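Local coordinates for protein arsenical resistance operon trans-acting repressor (Bacteroides vulgatus, PDB 3KTB) that probably acts as a trans-acting repressor of an arsenical resistance operon, perhaps by binding DNA, at residues A[31-36]-A[46-51]; A[7-12]-A[89-94]; A[42-47]-A[101-106]. All blocks are in the same frame, centred on the assembly; numbering follows the deposited sequence.

Contact 1: residues A[31-36]-A[46-51]; sequences RIAVVI and VTRHNL
Ile36 lays its CG1–CD1 arm across Val46 and Arg48 at once. The inner part of the arm meets Val46 at about a right angle, with Ile36 CG1 4.0 Å from Val46 CB, while the tip rests beside the aliphatic stem of Arg48, Ile36 CD1 lying 3.9 Å from Arg48 CG. Because CG1 of Ile36 stands beside its backbone N (chi1 -73°), the branch leans off the helix toward the strand. Both beta-branched residues present broad methyl surfaces, well suited to a helix lying on a sheet.

Arg48 has a double character. Its methylenes join this apolar layer, but the chain bends at chi3 (108°), carrying the guanidinium along the helix surface. There Arg48 NH2 comes 4.1 Å from Ile32 CG2 and Arg48 NH1 4.3 Å from Ala33 CB, whose small side chain lets the cation come close to the helix. These are van der Waals contacts; the charge is met by Asp11, whose OD2 forms a salt bridge with Arg48 NE.

Where the two backbones come nearest, at Ile36 and Val46, a water donates to Ile36 O (2.8 Å) and accepts from Val46 N (3.0 Å), joining two segments that make no direct hydrogen bond. Helix and strand run roughly antiparallel, at 142°, as in the beta-alpha-beta crossover (strand 7-11, helix 27-41, strand 47-50) that opens a thioredoxin-like fold.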
loop_
_atom_site.group_PDB
_atom_site.type_symbol
_atom_site.label_atom_id
_atom_site.label_comp_id
_atom_site.label_asym_id
_atom_site.label_seq_id
_atom_site.Cartn_x
_atom_site.Cartn_y
_atom_site.Cartn_z
ATOM N N ARG A 31 -8.038 11.077 -39.836
ATOM C CA ARG A 31 -8.889 12.205 -39.470
ATOM C C ARG A 31 -8.719 12.550 -37.978
ATOM O O ARG A 31 -8.403 13.697 -37.601
ATOM C CB ARG A 31 -10.341 11.899 -39.772
ATOM C CG ARG A 31 -11.256 13.098 -39.533
ATOM C CD ARG A 31 -12.707 12.774 -39.875
ATOM N NE ARG A 31 -13.211 11.650 -39.086
ATOM C CZ ARG A 31 -13.519 11.732 -37.792
ATOM N NH1 ARG A 31 -13.968 10.669 -37.142
ATOM N NH2 ARG A 31 -13.373 12.882 -37.143
ATOM N N ILE A 32 -8.909 11.548 -37.128
ATOM C CA ILE A 32 -8.839 11.766 -35.689
ATOM C C ILE A 32 -7.427 12.142 -35.203
ATOM O O ILE A 32 -7.283 12.987 -34.310
ATOM C CB ILE A 32 -9.459 10.580 -34.882
ATOM C CG1 ILE A 32 -9.797 11.022 -33.471
ATOM C CG2 ILE A 32 -8.544 9.373 -34.853
ATOM C CD1 ILE A 32 -11.019 11.913 -33.409
ATOM N N ALA A 33 -6.387 11.553 -35.794
ATOM C CA ALA A 33 -5.026 11.958 -35.431
ATOM C C ALA A 33 -4.768 13.427 -35.766
ATOM O O ALA A 33 -4.092 14.146 -35.023
ATOM C CB ALA A 33 -3.991 11.068 -36.101
ATOM N N VAL A 34 -5.299 13.888 -36.890
ATOM C CA VAL A 34 -5.101 15.284 -37.271
ATOM C C VAL A 34 -5.830 16.200 -36.287
ATOM O O VAL A 34 -5.295 17.230 -35.866
ATOM C CB VAL A 34 -5.644 15.569 -38.685
ATOM C CG1 VAL A 34 -5.838 17.091 -38.885
ATOM C CG2 VAL A 34 -4.705 14.996 -39.720
ATOM N N VAL A 35 -7.056 15.815 -35.926
ATOM C CA VAL A 35 -7.827 16.573 -34.954
ATOM C C VAL A 35 -7.057 16.648 -33.630
ATOM O O VAL A 35 -6.876 17.724 -33.073
ATOM C CB VAL A 35 -9.216 15.957 -34.749
ATOM C CG1 VAL A 35 -9.813 16.393 -33.406
ATOM C CG2 VAL A 35 -10.160 16.321 -35.933
ATOM N N ILE A 36 -6.572 15.506 -33.157
ATOM C CA ILE A 36 -5.874 15.445 -31.872
ATOM C C ILE A 36 -4.644 16.346 -31.836
ATOM O O ILE A 36 -4.372 17.019 -30.842
ATOM C CB ILE A 36 -5.513 13.999 -31.483
ATOM C CG1 ILE A 36 -6.789 13.269 -31.054
ATOM C CG2 ILE A 36 -4.518 13.986 -30.306
ATOM C CD1 ILE A 36 -6.612 11.788 -30.824
ATOM N N VAL A 46 -6.064 15.480 -25.763
ATOM C CA VAL A 46 -6.949 14.327 -25.852
ATOM C C VAL A 46 -6.099 13.086 -25.580
ATOM O O VAL A 46 -5.265 12.702 -26.401
ATOM C CB VAL A 46 -7.594 14.224 -27.249
ATOM C CG1 VAL A 46 -8.518 13.029 -27.309
ATOM C CG2 VAL A 46 -8.357 15.491 -27.553
ATOM N N THR A 47 -6.285 12.479 -24.413
ATOM C CA THR A 47 -5.486 11.326 -24.010
ATOM C C THR A 47 -5.975 10.113 -24.803
ATOM O O THR A 47 -7.190 9.905 -24.930
ATOM C CB THR A 47 -5.597 11.087 -22.469
ATOM O OG1 THR A 47 -5.009 12.194 -21.766
ATOM C CG2 THR A 47 -4.889 9.808 -22.059
ATOM N N ARG A 48 -5.041 9.350 -25.378
ATOM C CA ARG A 48 -5.388 8.123 -26.107
ATOM C C ARG A 48 -4.790 6.940 -25.412
ATOM O O ARG A 48 -3.665 7.020 -24.896
ATOM C CB ARG A 48 -4.725 8.092 -27.465
ATOM C CG ARG A 48 -5.412 8.794 -28.552
ATOM C CD ARG A 48 -4.621 8.523 -29.815
ATOM N NE ARG A 48 -5.391 7.615 -30.633
ATOM C CZ ARG A 48 -5.507 7.716 -31.944
ATOM N NH1 ARG A 48 -4.867 8.697 -32.573
ATOM N NH2 ARG A 48 -6.269 6.841 -32.611
ATOM N N HIS A 49 -5.489 5.815 -25.472
ATOM C CA HIS A 49 -4.887 4.554 -25.069
ATOM C C HIS A 49 -4.981 3.509 -26.175
ATOM O O HIS A 49 -5.950 3.473 -26.946
ATOM C CB HIS A 49 -5.525 4.022 -23.786
ATOM C CG HIS A 49 -5.582 5.033 -22.689
ATOM N ND1 HIS A 49 -4.446 5.570 -22.117
ATOM C CD2 HIS A 49 -6.634 5.629 -22.078
ATOM C CE1 HIS A 49 -4.796 6.449 -21.192
ATOM N NE2 HIS A 49 -6.118 6.503 -21.150
ATOM N N ASN A 50 -3.964 2.658 -26.232
ATOM C CA ASN A 50 -3.947 1.519 -27.141
ATOM C C ASN A 50 -3.998 0.207 -26.327
ATOM O O ASN A 50 -3.130 -0.042 -25.481
ATOM C CB ASN A 50 -2.681 1.605 -28.004
ATOM C CG ASN A 50 -2.487 0.399 -28.898
ATOM O OD1 ASN A 50 -3.353 -0.475 -29.003
ATOM N ND2 ASN A 50 -1.335 0.347 -29.558
ATOM N N LEU A 51 -5.010 -0.626 -26.562
ATOM C CA LEU A 51 -5.162 -1.868 -25.802
ATOM C C LEU A 51 -3.883 -2.731 -25.795
ATOM O O LEU A 51 -3.487 -3.295 -24.784
ATOM C CB LEU A 51 -6.335 -2.681 -26.350
ATOM C CG LEU A 51 -6.569 -4.043 -25.692
ATOM C CD1 LEU A 51 -6.484 -3.933 -24.167
ATOM C CD2 LEU A 51 -7.924 -4.636 -26.117
HETATM O O HOH W 1 -4.510 16.687 -28.050
#

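Contact 2: residues A[7-12]-A[89-94]; sequences IEIFDP and QTYPTT
The Tyr91 ring offers its edge to strand 7-11: Ile9 CG2 and Asp11 OD1 both lie near the ring plane, and neither residue stacks on a face. Ile9 CG2 touches Tyr91 CE1 at 4.0 Å, the isoleucine crossing the ring at about a right angle. Further along the same edge the phenol hydroxyl donates to the aspartate, with Tyr91 OH 2.6 Å from Asp11 OD1. The carboxylate is turned 54° from the ring, and its oxygen is approached on the anti side, 26° out of the carboxylate plane. Pro12 and the tyrosine point at each other from opposite directions, Pro12 CD lying 3.7 Å from Tyr91 OH and adding an apolar neighbour to a short polar bond.

In this thioredoxin-like fold strand 7-11 is a central strand of the sheet, and 89-94 is the irregular connection from strand 84-87 to helix 94-101. Tyrosine suits this connection because it is long enough to reach the strand from a loop, fills the interval with an apolar ring, and carries a donor at its end. With CG beside the backbone N (chi1 -70°), the ring extends along the flank of helix 27-41, where Leu29, Arg31 and Ile32 touch it.

Asp11 also faces Arg48 through its other oxygen, OD2, which helps hold the carboxylate where the hydroxyl meets it. Beyond the ring, the side chain of Pro92 touches Thr79 of strand 78-81, and Thr93 provides the side-chain N-cap of helix 94-101.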
loop_
_atom_site.group_PDB
_atom_site.type_symbol
_atom_site.label_atom_id
_atom_site.label_comp_id
_atom_site.label_asym_id
_atom_site.label_seq_id
_atom_site.Cartn_x
_atom_site.Cartn_y
_atom_site.Cartn_z
ATOM N N ILE A 7 -11.791 14.767 -22.980
ATOM C CA ILE A 7 -11.964 13.680 -23.932
ATOM C C ILE A 7 -10.815 12.695 -23.784
ATOM O O ILE A 7 -9.641 13.084 -23.800
ATOM C CB ILE A 7 -12.019 14.182 -25.382
ATOM C CG1 ILE A 7 -13.029 15.335 -25.514
ATOM C CG2 ILE A 7 -12.387 13.033 -26.315
ATOM C CD1 ILE A 7 -12.806 16.206 -26.720
ATOM N N GLU A 8 -11.173 11.426 -23.627
ATOM C CA GLU A 8 -10.214 10.336 -23.515
ATOM C C GLU A 8 -10.671 9.223 -24.450
ATOM O O GLU A 8 -11.823 8.807 -24.403
ATOM C CB GLU A 8 -10.186 9.811 -22.083
ATOM C CG GLU A 8 -8.911 9.094 -21.712
ATOM C CD GLU A 8 -8.963 8.566 -20.286
ATOM O OE1 GLU A 8 -8.108 7.724 -19.932
ATOM O OE2 GLU A 8 -9.867 8.989 -19.524
ATOM N N ILE A 9 -9.769 8.751 -25.301
ATOM C CA ILE A 9 -10.119 7.790 -26.334
ATOM C C ILE A 9 -9.390 6.463 -26.101
ATOM O O ILE A 9 -8.160 6.432 -25.955
ATOM C CB ILE A 9 -9.753 8.330 -27.737
ATOM C CG1 ILE A 9 -10.675 9.489 -28.122
ATOM C CG2 ILE A 9 -9.826 7.219 -28.772
ATOM C CD1 ILE A 9 -10.228 10.239 -29.359
ATOM N N PHE A 10 -10.152 5.375 -26.073
ATOM C CA PHE A 10 -9.587 4.034 -25.902
ATOM C C PHE A 10 -9.568 3.315 -27.236
ATOM O O PHE A 10 -10.604 2.869 -27.723
ATOM C CB PHE A 10 -10.382 3.266 -24.843
ATOM C CG PHE A 10 -10.259 3.872 -23.479
ATOM C CD1 PHE A 10 -9.514 3.246 -22.487
ATOM C CD2 PHE A 10 -10.828 5.112 -23.210
ATOM C CE1 PHE A 10 -9.361 3.825 -21.240
ATOM C CE2 PHE A 10 -10.686 5.696 -21.966
ATOM C CZ PHE A 10 -9.950 5.050 -20.977
ATOM N N ASP A 11 -8.399 3.249 -27.861
ATOM C CA ASP A 11 -8.305 2.589 -29.154
ATOM C C ASP A 11 -8.435 1.073 -29.007
ATOM O O ASP A 11 -8.290 0.538 -27.904
ATOM C CB ASP A 11 -6.977 2.920 -29.818
ATOM C CG ASP A 11 -6.837 4.411 -30.141
ATOM O OD1 ASP A 11 -7.670 4.948 -30.897
ATOM O OD2 ASP A 11 -5.888 5.037 -29.626
ATOM N N PRO A 12 -8.733 0.380 -30.120
ATOM C CA PRO A 12 -8.486 -1.062 -30.174
ATOM C C PRO A 12 -6.996 -1.335 -29.993
ATOM O O PRO A 12 -6.199 -0.387 -29.889
ATOM C CB PRO A 12 -8.901 -1.436 -31.599
ATOM C CG PRO A 12 -9.899 -0.405 -31.984
ATOM C CD PRO A 12 -9.483 0.860 -31.295
ATOM N N GLN A 89 -17.525 1.913 -31.199
ATOM C CA GLN A 89 -17.310 1.281 -32.506
ATOM C C GLN A 89 -16.568 2.174 -33.508
ATOM O O GLN A 89 -15.777 1.680 -34.311
ATOM C CB GLN A 89 -18.620 0.724 -33.102
ATOM C CG GLN A 89 -19.530 1.759 -33.775
ATOM C CD GLN A 89 -20.896 1.197 -34.163
ATOM O OE1 GLN A 89 -21.690 1.874 -34.823
ATOM N NE2 GLN A 89 -21.175 -0.042 -33.752
ATOM N N THR A 90 -16.824 3.483 -33.436
ATOM C CA THR A 90 -16.289 4.461 -34.381
ATOM C C THR A 90 -15.659 5.651 -33.651
ATOM O O THR A 90 -15.984 5.926 -32.485
ATOM C CB THR A 90 -17.399 5.010 -35.308
ATOM O OG1 THR A 90 -18.384 5.684 -34.518
ATOM C CG2 THR A 90 -18.072 3.886 -36.097
ATOM N N TYR A 91 -14.772 6.368 -34.338
ATOM C CA TYR A 91 -14.165 7.563 -33.747
ATOM C C TYR A 91 -15.118 8.731 -33.844
ATOM O O TYR A 91 -15.803 8.873 -34.854
ATOM C CB TYR A 91 -12.835 7.911 -34.430
ATOM C CG TYR A 91 -11.776 6.895 -34.103
ATOM C CD1 TYR A 91 -11.140 6.924 -32.868
ATOM C CD2 TYR A 91 -11.442 5.883 -34.996
ATOM C CE1 TYR A 91 -10.184 5.996 -32.534
ATOM C CE2 TYR A 91 -10.490 4.933 -34.659
ATOM C CZ TYR A 91 -9.865 5.003 -33.419
ATOM O OH TYR A 91 -8.914 4.095 -33.037
ATOM N N PRO A 92 -15.151 9.577 -32.800
ATOM C CA PRO A 92 -15.993 10.771 -32.788
ATOM C C PRO A 92 -15.814 11.579 -34.058
ATOM O O PRO A 92 -14.701 11.745 -34.538
ATOM C CB PRO A 92 -15.444 11.571 -31.600
ATOM C CG PRO A 92 -14.904 10.547 -30.694
ATOM C CD PRO A 92 -14.298 9.505 -31.600
ATOM N N THR A 93 -16.913 12.085 -34.593
ATOM C CA THR A 93 -16.849 12.994 -35.721
ATOM C C THR A 93 -16.146 14.286 -35.344
ATOM O O THR A 93 -16.080 14.672 -34.167
ATOM C CB THR A 93 -18.263 13.374 -36.198
ATOM O OG1 THR A 93 -18.937 14.104 -35.161
ATOM C CG2 THR A 93 -19.050 12.125 -36.540
ATOM N N THR A 94 -15.644 14.973 -36.363
ATOM C CA THR A 94 -15.035 16.270 -36.160
ATOM C C THR A 94 -16.042 17.282 -35.589
ATOM O O THR A 94 -15.677 18.134 -34.768
ATOM C CB THR A 94 -14.334 16.776 -37.444
ATOM O OG1 THR A 94 -13.418 15.768 -37.904
ATOM C CG2 THR A 94 -13.538 18.073 -37.163
#

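Contact 3: residues A[42-47]-A[101-106]; sequences QGIIVT and TGVNLD
Val103 turns both its methyls toward residues 42-47, the loop between helix 27-41 and strand 47-50 in this thioredoxin-like fold. Its CG2 meets the end of an isoleucine, Ile44 CD1 lying 3.7 Å from Val103 CG2 as the two side chains slide past each other in opposite directions. The other methyl receives an amide: Gln42 OE1 comes within 3.3 Å of Val103 CG1, a close van der Waals touch and no hydrogen bond. Gln42 gets there with a chain extended beyond CG, and its polar end suits the margin of the contact. Nearer the core, Ile44 turns its other branch to Thr101, with Ile44 CG2 4.2 Å from Thr101 OG1. That branch stands anti to the backbone N, while CG1 lies beside it (chi1 -64°), which sends CG2 to Thr101 and the CG1–CD1 arm to Val103.

Two glycines shape the chain around this cluster. Gly43 is the C-prime residue of a Schellman motif, in which Ile44 N bonds to Leu39 O and Gly43 N to Lys40 O; its positive phi (79°) turns the chain out of helix 27-41 and brings Ile44 into position. Gly102, also with positive phi, ends helix 94-101 with backbone angles at which a CB would press on the carbonyl oxygen of Thr101. Further out, Leu39 packs against both Ile44 and Thr101, and Ile7 of the sheet also touches Thr101, while Ile44 meets Thr90 of a third subunit. The C-terminal tail is tied back to helix 94-101 by a hydrogen bond between Val103 O and Ser98 OG.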
loop_
_atom_site.group_PDB
_atom_site.type_symbol
_atom_site.label_atom_id
_atom_site.label_comp_id
_atom_site.label_asym_id
_atom_site.label_seq_id
_atom_site.Cartn_x
_atom_site.Cartn_y
_atom_site.Cartn_z
ATOM N N GLN A 42 -3.096 23.725 -29.392
ATOM C CA GLN A 42 -3.815 24.781 -28.670
ATOM C C GLN A 42 -3.876 24.475 -27.180
ATOM O O GLN A 42 -4.675 25.032 -26.440
ATOM C CB GLN A 42 -5.215 24.967 -29.255
ATOM C CG GLN A 42 -5.158 25.495 -30.667
ATOM C CD GLN A 42 -6.524 25.765 -31.244
ATOM O OE1 GLN A 42 -7.014 24.991 -32.062
ATOM N NE2 GLN A 42 -7.155 26.862 -30.821
ATOM N N GLY A 43 -3.037 23.557 -26.744
ATOM C CA GLY A 43 -2.947 23.278 -25.331
ATOM C C GLY A 43 -4.057 22.392 -24.819
ATOM O O GLY A 43 -4.225 22.248 -23.601
ATOM N N ILE A 44 -4.806 21.780 -25.738
ATOM C CA ILE A 44 -5.848 20.852 -25.342
ATOM C C ILE A 44 -5.426 19.408 -25.605
ATOM O O ILE A 44 -5.178 19.023 -26.744
ATOM C CB ILE A 44 -7.141 21.127 -26.093
ATOM C CG1 ILE A 44 -7.667 22.502 -25.723
ATOM C CG2 ILE A 44 -8.168 20.029 -25.776
ATOM C CD1 ILE A 44 -8.614 23.053 -26.722
ATOM N N ILE A 45 -5.388 18.607 -24.544
ATOM C CA ILE A 45 -4.878 17.245 -24.606
ATOM C C ILE A 45 -5.987 16.206 -24.655
ATOM O O ILE A 45 -6.769 16.069 -23.715
ATOM C CB ILE A 45 -3.981 16.947 -23.387
ATOM C CG1 ILE A 45 -3.098 18.160 -23.072
ATOM C CG2 ILE A 45 -3.128 15.706 -23.646
ATOM C CD1 ILE A 45 -2.128 18.496 -24.195
ATOM N N VAL A 46 -6.064 15.480 -25.763
ATOM C CA VAL A 46 -6.949 14.327 -25.852
ATOM C C VAL A 46 -6.099 13.086 -25.580
ATOM O O VAL A 46 -5.265 12.702 -26.401
ATOM C CB VAL A 46 -7.594 14.224 -27.249
ATOM C CG1 VAL A 46 -8.518 13.029 -27.309
ATOM C CG2 VAL A 46 -8.357 15.491 -27.553
ATOM N N THR A 47 -6.285 12.479 -24.413
ATOM C CA THR A 47 -5.486 11.326 -24.010
ATOM C C THR A 47 -5.975 10.113 -24.803
ATOM O O THR A 47 -7.190 9.905 -24.930
ATOM C CB THR A 47 -5.597 11.087 -22.469
ATOM O OG1 THR A 47 -5.009 12.194 -21.766
ATOM C CG2 THR A 47 -4.889 9.808 -22.059
ATOM N N THR A 101 -15.137 20.762 -27.471
ATOM C CA THR A 101 -13.833 21.357 -27.302
ATOM C C THR A 101 -13.916 22.887 -27.467
ATOM O O THR A 101 -13.092 23.640 -26.957
ATOM C CB THR A 101 -12.916 20.683 -28.339
ATOM O OG1 THR A 101 -11.859 19.963 -27.685
ATOM C CG2 THR A 101 -12.403 21.645 -29.324
ATOM N N GLY A 102 -14.943 23.349 -28.162
ATOM C CA GLY A 102 -15.096 24.772 -28.395
ATOM C C GLY A 102 -14.188 25.257 -29.508
ATOM O O GLY A 102 -14.232 26.424 -29.882
ATOM N N VAL A 103 -13.360 24.362 -30.044
ATOM C CA VAL A 103 -12.440 24.730 -31.120
ATOM C C VAL A 103 -13.056 24.511 -32.504
ATOM O O VAL A 103 -13.653 23.462 -32.759
ATOM C CB VAL A 103 -11.098 23.963 -31.006
ATOM C CG1 VAL A 103 -10.234 24.200 -32.249
ATOM C CG2 VAL A 103 -10.365 24.376 -29.727
ATOM N N ASN A 104 -12.920 25.503 -33.385
ATOM C CA ASN A 104 -13.409 25.386 -34.761
ATOM C C ASN A 104 -12.427 24.607 -35.622
ATOM O O ASN A 104 -11.496 25.175 -36.190
ATOM C CB ASN A 104 -13.683 26.762 -35.382
ATOM C CG ASN A 104 -14.147 26.674 -36.839
ATOM O OD1 ASN A 104 -14.702 25.663 -37.270
ATOM N ND2 ASN A 104 -13.919 27.742 -37.596
ATOM N N LEU A 105 -12.650 23.300 -35.716
ATOM C CA LEU A 105 -11.717 22.415 -36.399
ATOM C C LEU A 105 -11.891 22.427 -37.928
ATOM O O LEU A 105 -12.976 22.716 -38.446
ATOM C CB LEU A 105 -11.798 21.005 -35.807
ATOM C CG LEU A 105 -11.351 20.964 -34.333
ATOM C CD1 LEU A 105 -12.037 19.850 -33.559
ATOM C CD2 LEU A 105 -9.807 20.887 -34.160
ATOM N N ASP A 106 -10.788 22.141 -38.622
ATOM C CA ASP A 106 -10.681 22.202 -40.080
ATOM C C ASP A 106 -10.431 23.611 -40.598
ATOM O O ASP A 106 -9.360 23.887 -41.136
ATOM C CB ASP A 106 -11.900 21.588 -40.756
ATOM C CG ASP A 106 -11.999 20.108 -40.507
ATOM O OD1 ASP A 106 -12.900 19.468 -41.088
ATOM O OD2 ASP A 106 -11.168 19.589 -39.731
#

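How the contacts relate
Contacts 1 and 2 lie side by side, their centres about 7 Å apart, joined through the neighbouring parallel strands 7-11 and 47-50. Contact 3 sits toward the periphery, with its centre about 11 Å from that of contact 1 and 14 Å from that of contact 2. It shares Val46 and Thr47 with contact 1. Along the chain, contact 1 is nested within the loop closed by contact 2, whereas contacts 2 and 3 interleave. Contact 1 closes the beta-alpha-beta unit on itself, while contacts 2 and 3 fasten that unit to the C-terminal part: the connection before helix 94-101 reaches strand 7-11, and the tail after that helix meets the loop after helix 27-41, making one compact domain.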